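Local coordinates for protein Non-sulfated chondroitin lyase E66 (Autographa californica nucleopolyhedrovirus, PDB 3VSN) that acts as a chondroitin lyase of the viral envelope, is essential for oral infectivity and may digest the chondroitin sulfate barrier of the host midgut, at residues A427-A432 against F588-V593; Q416-K421 against M604-D609; Q32-W37 against F262-Y267. All coordinates share one frame; numbering follows the deposited sequence.

Contact 1: residues A427-A432 against F588-V593; sequences AILVYA and FNYPWV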
loop_
_atom_site.group_PDB
_atom_site.type_symbol
_atom_site.label_atom_id
_atom_site.label_comp_id
_atom_site.label_asym_id
_atom_site.label_seq_id
_atom_site.Cartn_x
_atom_site.Cartn_y
_atom_site.Cartn_z
ATOM N N ALA A 427 -17.052 -6.121 6.182
ATOM C CA ALA A 427 -16.852 -5.952 7.616
ATOM C C ALA A 427 -15.576 -6.646 8.066
ATOM O O ALA A 427 -15.208 -7.696 7.536
ATOM C CB ALA A 427 -18.044 -6.493 8.392
ATOM N N ILE A 428 -14.912 -6.056 9.055
ATOM C CA ILE A 428 -13.707 -6.645 9.625
ATOM C C ILE A 428 -13.779 -6.600 11.150
ATOM O O ILE A 428 -14.136 -5.578 11.733
ATOM C CB ILE A 428 -12.415 -5.997 9.056
ATOM C CG1 ILE A 428 -11.159 -6.645 9.657
ATOM C CG2 ILE A 428 -12.419 -4.480 9.232
ATOM C CD1 ILE A 428 -9.894 -6.366 8.871
ATOM N N LEU A 429 -13.472 -7.734 11.772
ATOM C CA LEU A 429 -13.575 -7.910 13.215
ATOM C C LEU A 429 -12.205 -8.294 13.742
ATOM O O LEU A 429 -11.673 -9.346 13.377
ATOM C CB LEU A 429 -14.593 -9.007 13.540
ATOM C CG LEU A 429 -14.781 -9.412 15.006
ATOM C CD1 LEU A 429 -15.204 -8.229 15.863
ATOM C CD2 LEU A 429 -15.789 -10.551 15.110
ATOM N N VAL A 430 -11.641 -7.439 14.592
ATOM C CA VAL A 430 -10.275 -7.607 15.079
ATOM C C VAL A 430 -10.257 -7.728 16.599
ATOM O O VAL A 430 -10.877 -6.928 17.300
ATOM C CB VAL A 430 -9.371 -6.416 14.671
ATOM C CG1 VAL A 430 -7.953 -6.600 15.205
ATOM C CG2 VAL A 430 -9.355 -6.231 13.157
ATOM N N TYR A 431 -9.550 -8.741 17.088
ATOM C CA TYR A 431 -9.224 -8.870 18.502
ATOM C C TYR A 431 -7.712 -8.821 18.570
ATOM O O TYR A 431 -7.029 -9.671 17.992
ATOM C CB TYR A 431 -9.753 -10.200 19.050
ATOM C CG TYR A 431 -9.454 -10.507 20.516
ATOM C CD1 TYR A 431 -9.234 -9.489 21.455
ATOM C CD2 TYR A 431 -9.442 -11.829 20.967
ATOM C CE1 TYR A 431 -8.979 -9.788 22.790
ATOM C CE2 TYR A 431 -9.193 -12.136 22.296
ATOM C CZ TYR A 431 -8.964 -11.116 23.202
ATOM O OH TYR A 431 -8.718 -11.434 24.519
ATOM N N ALA A 432 -7.193 -7.807 19.252
ATOM C CA ALA A 432 -5.757 -7.576 19.291
ATOM C C ALA A 432 -5.281 -7.170 20.678
ATOM O O ALA A 432 -6.029 -6.559 21.449
ATOM C CB ALA A 432 -5.371 -6.524 18.265
ATOM N N PHE A 588 -21.573 -8.531 14.069
ATOM C CA PHE A 588 -20.326 -8.830 14.737
ATOM C C PHE A 588 -20.707 -9.626 15.974
ATOM O O PHE A 588 -21.426 -9.127 16.838
ATOM C CB PHE A 588 -19.597 -7.538 15.131
ATOM C CG PHE A 588 -19.289 -6.627 13.969
ATOM C CD1 PHE A 588 -18.092 -6.754 13.266
ATOM C CD2 PHE A 588 -20.191 -5.635 13.581
ATOM C CE1 PHE A 588 -17.800 -5.915 12.195
ATOM C CE2 PHE A 588 -19.904 -4.795 12.506
ATOM C CZ PHE A 588 -18.709 -4.938 11.816
ATOM N N ASN A 589 -20.264 -10.872 16.046
ATOM C CA ASN A 589 -20.525 -11.698 17.225
ATOM C C ASN A 589 -19.312 -12.565 17.487
ATOM O O ASN A 589 -19.308 -13.759 17.192
ATOM C CB ASN A 589 -21.788 -12.553 17.058
ATOM C CG ASN A 589 -22.213 -13.231 18.356
ATOM O OD1 ASN A 589 -21.967 -12.716 19.450
ATOM N ND2 ASN A 589 -22.853 -14.390 18.240
ATOM N N TYR A 590 -18.273 -11.935 18.027
ATOM C CA TYR A 590 -16.976 -12.579 18.177
ATOM C C TYR A 590 -17.094 -14.038 18.637
ATOM O O TYR A 590 -17.739 -14.306 19.652
ATOM C CB TYR A 590 -16.067 -11.788 19.126
ATOM C CG TYR A 590 -14.652 -12.258 18.980
ATOM C CD1 TYR A 590 -14.170 -13.313 19.750
ATOM C CD2 TYR A 590 -13.822 -11.710 18.011
ATOM C CE1 TYR A 590 -12.880 -13.785 19.584
ATOM C CE2 TYR A 590 -12.533 -12.171 17.836
ATOM C CZ TYR A 590 -12.069 -13.206 18.626
ATOM O OH TYR A 590 -10.792 -13.663 18.451
ATOM N N PRO A 591 -16.442 -14.980 17.921
ATOM C CA PRO A 591 -15.448 -14.813 16.849
ATOM C C PRO A 591 -15.992 -14.637 15.425
ATOM O O PRO A 591 -15.204 -14.461 14.486
ATOM C CB PRO A 591 -14.646 -16.115 16.936
ATOM C CG PRO A 591 -15.656 -17.125 17.363
ATOM C CD PRO A 591 -16.604 -16.404 18.288
ATOM N N TRP A 592 -17.312 -14.685 15.269
ATOM C CA TRP A 592 -17.935 -14.639 13.949
ATOM C C TRP A 592 -18.235 -13.246 13.474
ATOM O O TRP A 592 -18.569 -12.365 14.264
ATOM C CB TRP A 592 -19.198 -15.495 13.935
ATOM C CG TRP A 592 -18.867 -16.959 14.062
ATOM C CD1 TRP A 592 -18.893 -17.746 15.212
ATOM C CD2 TRP A 592 -18.401 -17.852 12.998
ATOM N NE1 TRP A 592 -18.498 -19.030 14.935
ATOM C CE2 TRP A 592 -18.193 -19.162 13.623
ATOM C CE3 TRP A 592 -18.161 -17.707 11.635
ATOM C CZ2 TRP A 592 -17.756 -20.263 12.895
ATOM C CZ3 TRP A 592 -17.717 -18.821 10.913
ATOM C CH2 TRP A 592 -17.523 -20.069 11.529
ATOM N N VAL A 593 -18.097 -13.042 12.168
ATOM C CA VAL A 593 -18.552 -11.816 11.519
ATOM C C VAL A 593 -19.370 -12.211 10.290
ATOM O O VAL A 593 -19.076 -13.224 9.644
ATOM C CB VAL A 593 -17.376 -10.862 11.164
ATOM C CG1 VAL A 593 -16.513 -11.421 10.037
ATOM C CG2 VAL A 593 -17.888 -9.471 10.802
#

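Contact 2: residues Q416-K421 against M604-D609; sequences QTAIAK and MSANED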
loop_
_atom_site.group_PDB
_atom_site.type_symbol
_atom_site.label_atom_id
_atom_site.label_comp_id
_atom_site.label_asym_id
_atom_site.label_seq_id
_atom_site.Cartn_x
_atom_site.Cartn_y
_atom_site.Cartn_z
ATOM N N GLN A 416 -6.352 -11.985 16.295
ATOM C CA GLN A 416 -7.370 -12.812 15.646
ATOM C C GLN A 416 -8.305 -11.884 14.891
ATOM O O GLN A 416 -8.884 -10.971 15.485
ATOM C CB GLN A 416 -8.174 -13.627 16.669
ATOM C CG GLN A 416 -7.353 -14.493 17.618
ATOM C CD GLN A 416 -6.678 -15.674 16.937
ATOM O OE1 GLN A 416 -7.185 -16.232 15.957
ATOM N NE2 GLN A 416 -5.535 -16.071 17.467
ATOM N N THR A 417 -8.447 -12.116 13.589
ATOM C CA THR A 417 -9.208 -11.219 12.720
ATOM C C THR A 417 -10.100 -11.995 11.752
ATOM O O THR A 417 -9.663 -12.965 11.129
ATOM C CB THR A 417 -8.268 -10.272 11.930
ATOM O OG1 THR A 417 -7.598 -9.393 12.839
ATOM C CG2 THR A 417 -9.039 -9.426 10.925
ATOM N N ALA A 418 -11.349 -11.558 11.636
ATOM C CA ALA A 418 -12.272 -12.121 10.657
ATOM C C ALA A 418 -12.745 -11.043 9.693
ATOM O O ALA A 418 -12.901 -9.878 10.071
ATOM C CB ALA A 418 -13.459 -12.778 11.346
ATOM N N ILE A 419 -12.967 -11.445 8.446
ATOM C CA ILE A 419 -13.436 -10.535 7.403
ATOM C C ILE A 419 -14.586 -11.189 6.638
ATOM O O ILE A 419 -14.516 -12.367 6.294
ATOM C CB ILE A 419 -12.302 -10.145 6.422
ATOM C CG1 ILE A 419 -11.129 -9.498 7.169
ATOM C CG2 ILE A 419 -12.822 -9.190 5.350
ATOM C CD1 ILE A 419 -9.841 -9.402 6.363
ATOM N N ALA A 420 -15.651 -10.429 6.396
ATOM C CA ALA A 420 -16.749 -10.889 5.551
ATOM C C ALA A 420 -17.123 -9.771 4.599
ATOM O O ALA A 420 -17.220 -8.616 5.006
ATOM C CB ALA A 420 -17.952 -11.297 6.394
ATOM N N LYS A 421 -17.322 -10.107 3.328
ATOM C CA LYS A 421 -17.677 -9.091 2.341
ATOM C C LYS A 421 -18.742 -9.562 1.360
ATOM O O LYS A 421 -18.884 -10.761 1.090
ATOM C CB LYS A 421 -16.432 -8.603 1.583
ATOM C CG LYS A 421 -15.813 -9.650 0.663
ATOM C CD LYS A 421 -14.642 -9.084 -0.123
ATOM C CE LYS A 421 -14.203 -10.034 -1.229
ATOM N NZ LYS A 421 -13.599 -11.284 -0.687
ATOM N N MET A 604 -17.291 -15.331 8.385
ATOM C CA MET A 604 -15.941 -15.807 8.684
ATOM C C MET A 604 -15.692 -15.806 10.190
ATOM O O MET A 604 -16.215 -14.956 10.908
ATOM C CB MET A 604 -14.874 -14.965 7.976
ATOM C CG MET A 604 -13.452 -15.443 8.240
ATOM S SD MET A 604 -12.162 -14.510 7.405
ATOM C CE MET A 604 -10.713 -15.124 8.265
ATOM N N SER A 605 -14.896 -16.769 10.651
ATOM C CA SER A 605 -14.492 -16.851 12.050
ATOM C C SER A 605 -13.091 -16.270 12.246
ATOM O O SER A 605 -12.193 -16.529 11.446
ATOM C CB SER A 605 -14.513 -18.305 12.521
ATOM O OG SER A 605 -13.838 -18.435 13.758
ATOM N N ALA A 606 -12.904 -15.501 13.318
ATOM C CA ALA A 606 -11.587 -14.944 13.640
ATOM C C ALA A 606 -10.610 -16.038 14.071
ATOM O O ALA A 606 -9.398 -15.814 14.105
ATOM C CB ALA A 606 -11.700 -13.862 14.710
ATOM N N ASN A 607 -11.148 -17.215 14.401
ATOM C CA ASN A 607 -10.336 -18.402 14.670
ATOM C C ASN A 607 -9.946 -19.150 13.391
ATOM O O ASN A 607 -9.214 -20.137 13.444
ATOM C CB ASN A 607 -11.059 -19.335 15.648
ATOM C CG ASN A 607 -11.244 -18.707 17.013
ATOM O OD1 ASN A 607 -10.333 -18.064 17.536
ATOM N ND2 ASN A 607 -12.427 -18.870 17.588
ATOM N N GLU A 608 -10.448 -18.661 12.255
ATOM C CA GLU A 608 -10.161 -19.216 10.922
ATOM C C GLU A 608 -10.694 -20.642 10.736
ATOM O O GLU A 608 -10.138 -21.441 9.975
ATOM C CB GLU A 608 -8.663 -19.098 10.585
ATOM C CG GLU A 608 -8.151 -17.658 10.638
ATOM C CD GLU A 608 -6.639 -17.537 10.533
ATOM O OE1 GLU A 608 -5.919 -18.457 10.975
ATOM O OE2 GLU A 608 -6.162 -16.504 10.020
ATOM N N ASP A 609 -11.789 -20.943 11.432
ATOM C CA ASP A 609 -12.482 -22.221 11.288
ATOM C C ASP A 609 -12.862 -22.461 9.830
ATOM O O ASP A 609 -13.349 -21.555 9.148
ATOM C CB ASP A 609 -13.746 -22.245 12.152
ATOM C CG ASP A 609 -13.447 -22.275 13.645
ATOM O OD1 ASP A 609 -12.267 -22.165 14.043
ATOM O OD2 ASP A 609 -14.402 -22.411 14.433
HETATM O O HOH W 1 -7.306 -14.657 12.679
#

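Contact 3: residues Q32-W37 against F262-Y267; sequences QNFERW and FAYYTY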
loop_
_atom_site.group_PDB
_atom_site.type_symbol
_atom_site.label_atom_id
_atom_site.label_comp_id
_atom_site.label_asym_id
_atom_site.label_seq_id
_atom_site.Cartn_x
_atom_site.Cartn_y
_atom_site.Cartn_z
ATOM N N GLN A 32 13.651 -4.504 -33.831
ATOM C CA GLN A 32 12.828 -3.386 -34.289
ATOM C C GLN A 32 11.448 -3.373 -33.619
ATOM O O GLN A 32 10.944 -2.307 -33.260
ATOM C CB GLN A 32 12.721 -3.377 -35.815
ATOM C CG GLN A 32 14.036 -3.010 -36.492
ATOM C CD GLN A 32 14.009 -3.151 -38.002
ATOM O OE1 GLN A 32 13.114 -3.778 -38.572
ATOM N NE2 GLN A 32 15.003 -2.568 -38.659
ATOM N N ASN A 33 10.862 -4.554 -33.435
ATOM C CA ASN A 33 9.588 -4.686 -32.727
ATOM C C ASN A 33 9.686 -4.282 -31.253
ATOM O O ASN A 33 8.779 -3.631 -30.728
ATOM C CB ASN A 33 9.039 -6.112 -32.844
ATOM C CG ASN A 33 8.621 -6.476 -34.263
ATOM O OD1 ASN A 33 8.390 -5.609 -35.110
ATOM N ND2 ASN A 33 8.517 -7.773 -34.524
ATOM N N PHE A 34 10.775 -4.668 -30.588
ATOM C CA PHE A 34 10.979 -4.276 -29.191
ATOM C C PHE A 34 11.158 -2.770 -29.056
ATOM O O PHE A 34 10.566 -2.150 -28.171
ATOM C CB PHE A 34 12.163 -4.997 -28.536
ATOM C CG PHE A 34 12.477 -4.482 -27.154
ATOM C CD1 PHE A 34 11.612 -4.742 -26.092
ATOM C CD2 PHE A 34 13.605 -3.698 -26.921
ATOM C CE1 PHE A 34 11.873 -4.253 -24.824
ATOM C CE2 PHE A 34 13.876 -3.210 -25.651
ATOM C CZ PHE A 34 13.006 -3.488 -24.601
ATOM N N GLU A 35 11.975 -2.186 -29.931
ATOM C CA GLU A 35 12.206 -0.744 -29.909
ATOM C C GLU A 35 10.920 0.039 -30.166
ATOM O O GLU A 35 10.696 1.081 -29.548
ATOM C CB GLU A 35 13.317 -0.345 -30.884
ATOM C CG GLU A 35 14.706 -0.735 -30.392
ATOM C CD GLU A 35 15.818 -0.376 -31.362
ATOM O OE1 GLU A 35 15.527 0.212 -32.427
ATOM O OE2 GLU A 35 16.991 -0.690 -31.054
ATOM N N ARG A 36 10.070 -0.483 -31.050
ATOM C CA ARG A 36 8.758 0.110 -31.319
ATOM C C ARG A 36 7.850 0.047 -30.084
ATOM O O ARG A 36 7.220 1.042 -29.711
ATOM C CB ARG A 36 8.084 -0.590 -32.509
ATOM C CG ARG A 36 6.794 0.074 -32.973
ATOM C CD ARG A 36 6.296 -0.503 -34.295
ATOM N NE ARG A 36 7.206 -0.201 -35.401
ATOM C CZ ARG A 36 7.991 -1.096 -35.999
ATOM N NH1 ARG A 36 7.979 -2.369 -35.618
ATOM N NH2 ARG A 36 8.786 -0.712 -36.986
ATOM N N TRP A 37 7.795 -1.129 -29.464
ATOM C CA TRP A 37 7.005 -1.341 -28.253
ATOM C C TRP A 37 7.484 -0.451 -27.131
ATOM O O TRP A 37 6.671 0.135 -26.409
ATOM C CB TRP A 37 7.036 -2.816 -27.869
ATOM C CG TRP A 37 6.411 -3.145 -26.534
ATOM C CD1 TRP A 37 5.090 -3.514 -26.277
ATOM C CD2 TRP A 37 7.076 -3.166 -25.226
ATOM N NE1 TRP A 37 4.902 -3.745 -24.934
ATOM C CE2 TRP A 37 6.050 -3.554 -24.248
ATOM C CE3 TRP A 37 8.369 -2.907 -24.780
ATOM C CZ2 TRP A 37 6.331 -3.668 -22.895
ATOM C CZ3 TRP A 37 8.641 -3.028 -23.410
ATOM C CH2 TRP A 37 7.644 -3.401 -22.492
ATOM N N PHE A 262 8.274 -5.290 -14.797
ATOM C CA PHE A 262 7.502 -6.505 -15.070
ATOM C C PHE A 262 6.999 -6.576 -16.508
ATOM O O PHE A 262 7.063 -7.636 -17.132
ATOM C CB PHE A 262 6.336 -6.686 -14.085
ATOM C CG PHE A 262 6.755 -6.788 -12.637
ATOM C CD1 PHE A 262 8.044 -7.180 -12.278
ATOM C CD2 PHE A 262 5.837 -6.519 -11.626
ATOM C CE1 PHE A 262 8.414 -7.270 -10.944
ATOM C CE2 PHE A 262 6.200 -6.616 -10.291
ATOM C CZ PHE A 262 7.489 -6.990 -9.949
ATOM N N ALA A 263 6.519 -5.444 -17.027
ATOM C CA ALA A 263 6.040 -5.350 -18.410
ATOM C C ALA A 263 7.125 -5.710 -19.432
ATOM O O ALA A 263 6.826 -6.285 -20.482
ATOM C CB ALA A 263 5.486 -3.960 -18.691
ATOM N N TYR A 264 8.375 -5.368 -19.119
ATOM C CA TYR A 264 9.515 -5.684 -19.987
ATOM C C TYR A 264 9.774 -7.189 -20.043
ATOM O O TYR A 264 9.895 -7.759 -21.129
ATOM C CB TYR A 264 10.775 -4.939 -19.532
ATOM C CG TYR A 264 10.675 -3.440 -19.677
ATOM C CD1 TYR A 264 11.111 -2.803 -20.837
ATOM C CD2 TYR A 264 10.132 -2.656 -18.658
ATOM C CE1 TYR A 264 11.017 -1.427 -20.976
ATOM C CE2 TYR A 264 10.031 -1.279 -18.788
ATOM C CZ TYR A 264 10.474 -0.671 -19.949
ATOM O OH TYR A 264 10.375 0.696 -20.081
ATOM N N TYR A 265 9.845 -7.823 -18.875
ATOM C CA TYR A 265 10.073 -9.268 -18.791
ATOM C C TYR A 265 8.954 -10.087 -19.427
ATOM O O TYR A 265 9.211 -11.119 -20.057
ATOM C CB TYR A 265 10.319 -9.703 -17.345
ATOM C CG TYR A 265 11.630 -9.196 -16.793
ATOM C CD1 TYR A 265 12.847 -9.616 -17.335
ATOM C CD2 TYR A 265 11.659 -8.290 -15.734
ATOM C CE1 TYR A 265 14.053 -9.146 -16.840
ATOM C CE2 TYR A 265 12.861 -7.818 -15.227
ATOM C CZ TYR A 265 14.053 -8.250 -15.785
ATOM O OH TYR A 265 15.246 -7.781 -15.286
ATOM N N THR A 266 7.718 -9.617 -19.269
ATOM C CA THR A 266 6.566 -10.234 -19.922
ATOM C C THR A 266 6.675 -10.104 -21.448
ATOM O O THR A 266 6.377 -11.057 -22.176
ATOM C CB THR A 266 5.238 -9.661 -19.380
ATOM O OG1 THR A 266 5.110 -10.016 -17.997
ATOM C CG2 THR A 266 4.036 -10.219 -20.140
ATOM N N TYR A 267 7.119 -8.940 -21.923
ATOM C CA TYR A 267 7.361 -8.750 -23.352
ATOM C C TYR A 267 8.492 -9.655 -23.843
ATOM O O TYR A 267 8.336 -10.356 -24.846
ATOM C CB TYR A 267 7.673 -7.286 -23.698
ATOM C CG TYR A 267 7.867 -7.087 -25.189
ATOM C CD1 TYR A 267 9.088 -7.386 -25.800
ATOM C CD2 TYR A 267 6.824 -6.640 -25.995
ATOM C CE1 TYR A 267 9.264 -7.239 -27.165
ATOM C CE2 TYR A 267 6.995 -6.484 -27.363
ATOM C CZ TYR A 267 8.217 -6.784 -27.940
ATOM O OH TYR A 267 8.399 -6.631 -29.292
#

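Contact 1: residues A427-A432 against F588-V593
Two sheets of the beta-sandwich meet here: strand 426-434 turns Ala427, Leu429 and Tyr431 toward the hairpin made by strands 584-589 and 592-597. Leu429 does most of the filling. With chi1 at 176° its branch swings away from its own N toward the hairpin end, where Leu429 CD2 lies 3.7 Å from Tyr590 CD2 and 3.4 Å from Trp592 O. The other methyl, CD1, runs alongside Phe588 CD1, while Leu429 CB backs onto Val593 CB at 4.1 Å. Two residues earlier, the small Ala427 CB touches both Phe588 CZ and Val593 CG2, each 3.8 Å away. Two residues later, Tyr431 directs its edge at the Tyr590 face in an offset edge-to-face pair, planes at 81°, and Tyr431 CD2 lies 3.4 Å from Tyr590 OH. Lys443 makes a cation-pi contact with both tyrosines. What presents Tyr590 is the tight turn Asn589-Trp592, closed by Asn589 N to Trp592 O and Trp592 N to Asn589 O bonds, with Pro591 cis and its CB over one face of the Tyr590 ring. This is a two-residue (2:2) hairpin with a cis-proline type VI turn, packed on the facing sheet of a beta-sandwich.

Contact 2: residues Q416-K421 against M604-D609
Water 1 is gripped from both segments: its oxygen accepts from Thr417 N at 2.9 Å and it donates to Ala606 O at 2.8 Å, so it bridges a strand N-H to a carbonyl of the facing turn. Beside it, Gln416 OE1 as modelled lies 2.9 Å from the same Ala606 O. Both atoms are acceptors, so the way this amide is built is doubtful.

Away from the water, Met604 supplies the direct polar link. Its side chain is fully extended, every torsion near 180°, and runs across the strand until SD meets the backbone of Ile419. The weak hydrogen bond from Ile419 N to Met604 SD, 3.3 Å long, is nearly straight at 170°. The fit is tight at the root of the same side chain, where Met604 CB comes 3.1 Å from Ile419 O, and its methyl CE reaches toward Thr417 O. Between these points Ala418 CB presses on the turn backbone, 3.4 Å from Ala606 N, and the two alanine methyls pack together. The backbones run antiparallel, yet side chains and water, rather than direct backbone bonds, join them.

Residues 605-608 form a type I turn, and Ser605 OG accepts from Asn607 N in an ST turn, 3.0 Å, which probably steadies the loop carrying Ala606. Lys326 NZ hydrogen-bonds to Thr417 O and also forms a salt bridge with Glu608, whose carboxylate has a second partner in Arg345. Strand 414-421, the outermost of its sheet, lies with strand 426-434 on one flank and the end of strand 600-605 against it, while Thr417 OG1 reaches Val342 O and Ile419 touches strand 318-322.

Contact 3: residues Q32-W37 against F262-Y267
Trp37 and Tyr267 make the broadest overlap between these helices, in a contact that is mainly aromatic. The two side chains reach out from their helices alongside one another, head to tail. Trp37 CG stands anti to the backbone N (chi1 172°), which lays the indole across the gap, where Tyr267 CD2 lies over one face, toward its rim. Trp37 CG is 3.5 Å from Tyr267 CE2. The rings are inclined by 31°, an oblique pair rather than a true stack, with the tyrosine against the five-membered ring. Farther along, Tyr267 CB sits over the six-membered ring in a CH-pi contact, close to its normal.

Edge-to-face geometry comes from Tyr264. The rim of the six-membered ring of Trp37 points at the Tyr264 face, planes at 86°, with Trp37 CZ3 3.6 Å from Tyr264 CD1. Tyr264 OH is hydrogen-bonded to Ser45 OG, farther along helix 29-48, so its far end also meets that helix.

Together with Phe34 these three residues form an aromatic cluster between the first modelled helix, 29-48, and helix 262-269 in the alpha/alpha toroid. The two run nearly antiparallel, their local axes 12.0 Å apart, a wide spacing that large side chains fill.

Phe34 and Ala263 add further apolar contacts. Phe34 CD1 meets Tyr267 CE1 at 3.6 Å, at the edge of the phenylalanine ring, and Trp37 CZ2 lies 4.3 Å from Ala263 CB. Beyond this, Phe34 packs on Met149, Ile153 and Met204 of neighbouring helices.

Among polar atoms, Tyr267 OH rests against the Asn33-Phe34 peptide, 3.3 Å from Phe34 N but at an angle too poor for a hydrogen bond.

How the contacts relate
Contacts 1 and 2 are neighbours in the beta-sandwich, their centres about 7 Å apart, and contact 1 is nested along the chain inside the loop that contact 2 closes. Contact 1 sets strand 426-434 against 584-589 and 592-597; contact 2 sets the adjacent strand 414-421 against the end of 600-605, the neighbour of 592-597. Both therefore tie the same pair of sheets together. Contact 3 comes earlier in the chain. Its centre lies about 47 Å from that of contact 1 and 43 Å from that of contact 2. All three lie away from the catalytic residues, contacts 1 and 2 in the beta-sandwich, contact 3 in the helical toroid.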